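Local coordinates for putative metal-sulfur cluster biosynthesis proteins YuaD (Bacillus subtilis, PDB 1ORU), which is of unknown function but carries a MOSC domain and may bind molybdenum and pyridoxal phosphate, at residues R66-V72 against R161-V167. Residues are numbered along the deposited sequence; the frame is centred on the assembly and turned at random.
Sequences RRQISIV and RGIVCIV
Q68, just ahead of strand 69-73, reaches across to I166 and V167 and bonds to the latter's backbone with its side chain. Its CB lies 3.4 Å from C165 O. CG stays anti to the carbonyl carbon (chi1 -68°) and the chain runs on extended, which brings CD beside I166 CA and V167 N. At the tip, OE1 takes the N-H of V167, with OE1 to V167 N at 3.0 Å; the bond is almost straight at hydrogen (178°), but the donor stands above the carboxamide plane. A water donates to both OE1 and V167 O, while NE2 rests on CG2 and CG1 of I166 and bonds to N65 O, so both ends of the amide are gripped and its rotation is fixed. C165 O receives I69 N at 2.9 Å and, more weakly, Q68 N: two successive residues, Q68 and I69, face C165, a classic beta bulge. I69 O in turn takes C165 N, and beyond the bulge I71 and I163 exchange a reciprocal pair of backbone bonds. These strands, 69-73 and 163-169, are neighbours in the curled mixed sheet at the centre of the MOSC domain, where strands 98-101 and 122-128 flank the pair. On the face lined by I69, I71, I163 and C165, I71 CD1 touches C165 SG at 3.8 Å and I69 CG1 meets V167 CG2. On the other face V164 points its CG1 at the R67 guanidinium, 3.5 Å above the plane and offset toward the rim; the bend at chi3 (57°) folds the arginine over it. R67 NH2 bonds to N129, and a sulfate ion, probably from the crystallisation liquor though it may mark a pocket, lies about 4 Å from this side chain. Farther along, the guanidinium of R161 meets V72 CG1 at its edge, 4.0 Å from NH1, and its NH2 bonds to L94 O.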
loop_
_atom_site.group_PDB
_atom_site.type_symbol
_atom_site.label_atom_id
_atom_site.label_comp_id
_atom_site.label_asym_id
_atom_site.label_seq_id
_atom_site.Cartn_x
_atom_site.Cartn_y
_atom_site.Cartn_z
ATOM N N ARG A 66 0.591 -8.594 -1.069
ATOM C CA ARG A 66 1.100 -7.233 -1.107
ATOM C C ARG A 66 2.535 -7.143 -1.638
ATOM O O ARG A 66 2.942 -6.121 -2.187
ATOM C CB ARG A 66 1.041 -6.681 0.310
ATOM C CG ARG A 66 1.528 -5.281 0.476
ATOM C CD ARG A 66 1.749 -4.994 1.946
ATOM N NE ARG A 66 1.933 -3.567 2.168
ATOM C CZ ARG A 66 2.650 -3.048 3.157
ATOM N NH1 ARG A 66 3.264 -3.846 4.020
ATOM N NH2 ARG A 66 2.741 -1.730 3.284
ATOM N N ARG A 67 3.298 -8.216 -1.466
ATOM C CA ARG A 67 4.689 -8.251 -1.903
ATOM C C ARG A 67 4.824 -8.948 -3.259
ATOM O O ARG A 67 5.396 -10.036 -3.363
ATOM C CB ARG A 67 5.523 -8.966 -0.835
ATOM C CG ARG A 67 5.510 -8.254 0.523
ATOM C CD ARG A 67 5.990 -9.170 1.647
ATOM N NE ARG A 67 7.328 -9.684 1.376
ATOM C CZ ARG A 67 8.456 -9.025 1.625
ATOM N NH1 ARG A 67 8.418 -7.817 2.171
ATOM N NH2 ARG A 67 9.623 -9.564 1.292
ATOM N N GLN A 68 4.302 -8.304 -4.298
ATOM C CA GLN A 68 4.329 -8.857 -5.651
ATOM C C GLN A 68 5.649 -8.694 -6.388
ATOM O O GLN A 68 6.066 -9.590 -7.113
ATOM C CB GLN A 68 3.211 -8.229 -6.485
ATOM C CG GLN A 68 1.825 -8.640 -6.031
ATOM C CD GLN A 68 0.730 -7.820 -6.683
ATOM O OE1 GLN A 68 0.905 -7.292 -7.778
ATOM N NE2 GLN A 68 -0.413 -7.723 -6.016
ATOM N N ILE A 69 6.300 -7.550 -6.205
ATOM C CA ILE A 69 7.565 -7.273 -6.882
ATOM C C ILE A 69 8.582 -6.739 -5.884
ATOM O O ILE A 69 8.273 -5.860 -5.082
ATOM C CB ILE A 69 7.379 -6.208 -7.998
ATOM C CG1 ILE A 69 6.340 -6.681 -9.021
ATOM C CG2 ILE A 69 8.711 -5.937 -8.691
ATOM C CD1 ILE A 69 6.784 -7.876 -9.859
ATOM N N SER A 70 9.796 -7.275 -5.936
ATOM C CA SER A 70 10.854 -6.849 -5.035
ATOM C C SER A 70 11.881 -6.034 -5.808
ATOM O O SER A 70 12.336 -6.459 -6.871
ATOM C CB SER A 70 11.525 -8.070 -4.407
ATOM O OG SER A 70 12.586 -7.679 -3.562
ATOM N N ILE A 71 12.239 -4.867 -5.274
ATOM C CA ILE A 71 13.211 -3.997 -5.931
ATOM C C ILE A 71 14.376 -3.600 -5.021
ATOM O O ILE A 71 14.184 -3.314 -3.838
ATOM C CB ILE A 71 12.561 -2.678 -6.418
ATOM C CG1 ILE A 71 11.317 -2.972 -7.258
ATOM C CG2 ILE A 71 13.573 -1.869 -7.224
ATOM C CD1 ILE A 71 10.632 -1.715 -7.775
ATOM N N VAL A 72 15.582 -3.590 -5.584
ATOM C CA VAL A 72 16.776 -3.172 -4.850
ATOM C C VAL A 72 17.547 -2.230 -5.768
ATOM O O VAL A 72 17.384 -2.273 -6.987
ATOM C CB VAL A 72 17.710 -4.363 -4.477
ATOM C CG1 VAL A 72 16.971 -5.351 -3.599
ATOM C CG2 VAL A 72 18.242 -5.048 -5.732
ATOM N N ARG A 161 17.710 -2.222 2.258
ATOM C CA ARG A 161 17.485 -3.509 1.623
ATOM C C ARG A 161 16.458 -3.446 0.490
ATOM O O ARG A 161 16.087 -4.472 -0.074
ATOM C CB ARG A 161 17.068 -4.545 2.673
ATOM C CG ARG A 161 17.106 -5.987 2.179
ATOM C CD ARG A 161 15.753 -6.634 2.347
ATOM N NE ARG A 161 15.701 -8.015 1.868
ATOM C CZ ARG A 161 15.744 -8.385 0.591
ATOM N NH1 ARG A 161 15.851 -7.478 -0.379
ATOM N NH2 ARG A 161 15.649 -9.671 0.281
ATOM N N GLY A 162 16.003 -2.243 0.151
ATOM C CA GLY A 162 15.043 -2.112 -0.935
ATOM C C GLY A 162 13.580 -2.046 -0.526
ATOM O O GLY A 162 13.250 -1.958 0.657
ATOM N N ILE A 163 12.701 -2.118 -1.523
ATOM C CA ILE A 163 11.262 -2.032 -1.307
ATOM C C ILE A 163 10.495 -3.143 -2.013
ATOM O O ILE A 163 11.057 -3.908 -2.806
ATOM C CB ILE A 163 10.721 -0.689 -1.849
ATOM C CG1 ILE A 163 10.941 -0.625 -3.372
ATOM C CG2 ILE A 163 11.431 0.472 -1.163
ATOM C CD1 ILE A 163 10.472 0.662 -4.042
ATOM N N VAL A 164 9.207 -3.234 -1.700
ATOM C CA VAL A 164 8.319 -4.193 -2.341
ATOM C C VAL A 164 7.198 -3.374 -2.964
ATOM O O VAL A 164 6.857 -2.300 -2.461
ATOM C CB VAL A 164 7.733 -5.223 -1.349
ATOM C CG1 VAL A 164 8.787 -6.267 -1.014
ATOM C CG2 VAL A 164 7.254 -4.529 -0.085
ATOM N N CYS A 165 6.634 -3.880 -4.057
ATOM C CA CYS A 165 5.572 -3.187 -4.777
ATOM C C CYS A 165 4.462 -4.109 -5.262
ATOM O O CYS A 165 4.623 -5.322 -5.335
ATOM C CB CYS A 165 6.128 -2.492 -6.031
ATOM S SG CYS A 165 7.435 -1.278 -5.795
ATOM N N ILE A 166 3.340 -3.490 -5.615
ATOM C CA ILE A 166 2.190 -4.183 -6.185
ATOM C C ILE A 166 2.194 -3.703 -7.635
ATOM O O ILE A 166 2.642 -2.589 -7.905
ATOM C CB ILE A 166 0.874 -3.722 -5.512
ATOM C CG1 ILE A 166 0.678 -4.464 -4.190
ATOM C CG2 ILE A 166 -0.304 -3.924 -6.456
ATOM C CD1 ILE A 166 -0.480 -3.903 -3.360
ATOM N N VAL A 167 1.739 -4.534 -8.572
ATOM C CA VAL A 167 1.676 -4.103 -9.970
ATOM C C VAL A 167 0.403 -3.259 -10.102
ATOM O O VAL A 167 -0.707 -3.768 -9.912
ATOM C CB VAL A 167 1.593 -5.304 -10.952
ATOM C CG1 VAL A 167 1.384 -4.804 -12.380
ATOM C CG2 VAL A 167 2.879 -6.130 -10.879
HETATM O O HOH W 1 -1.482 -6.110 -8.794
HETATM O O HOH W 2 14.925 -8.339 -3.011
HETATM O O HOH W 3 13.798 -5.369 -1.690
#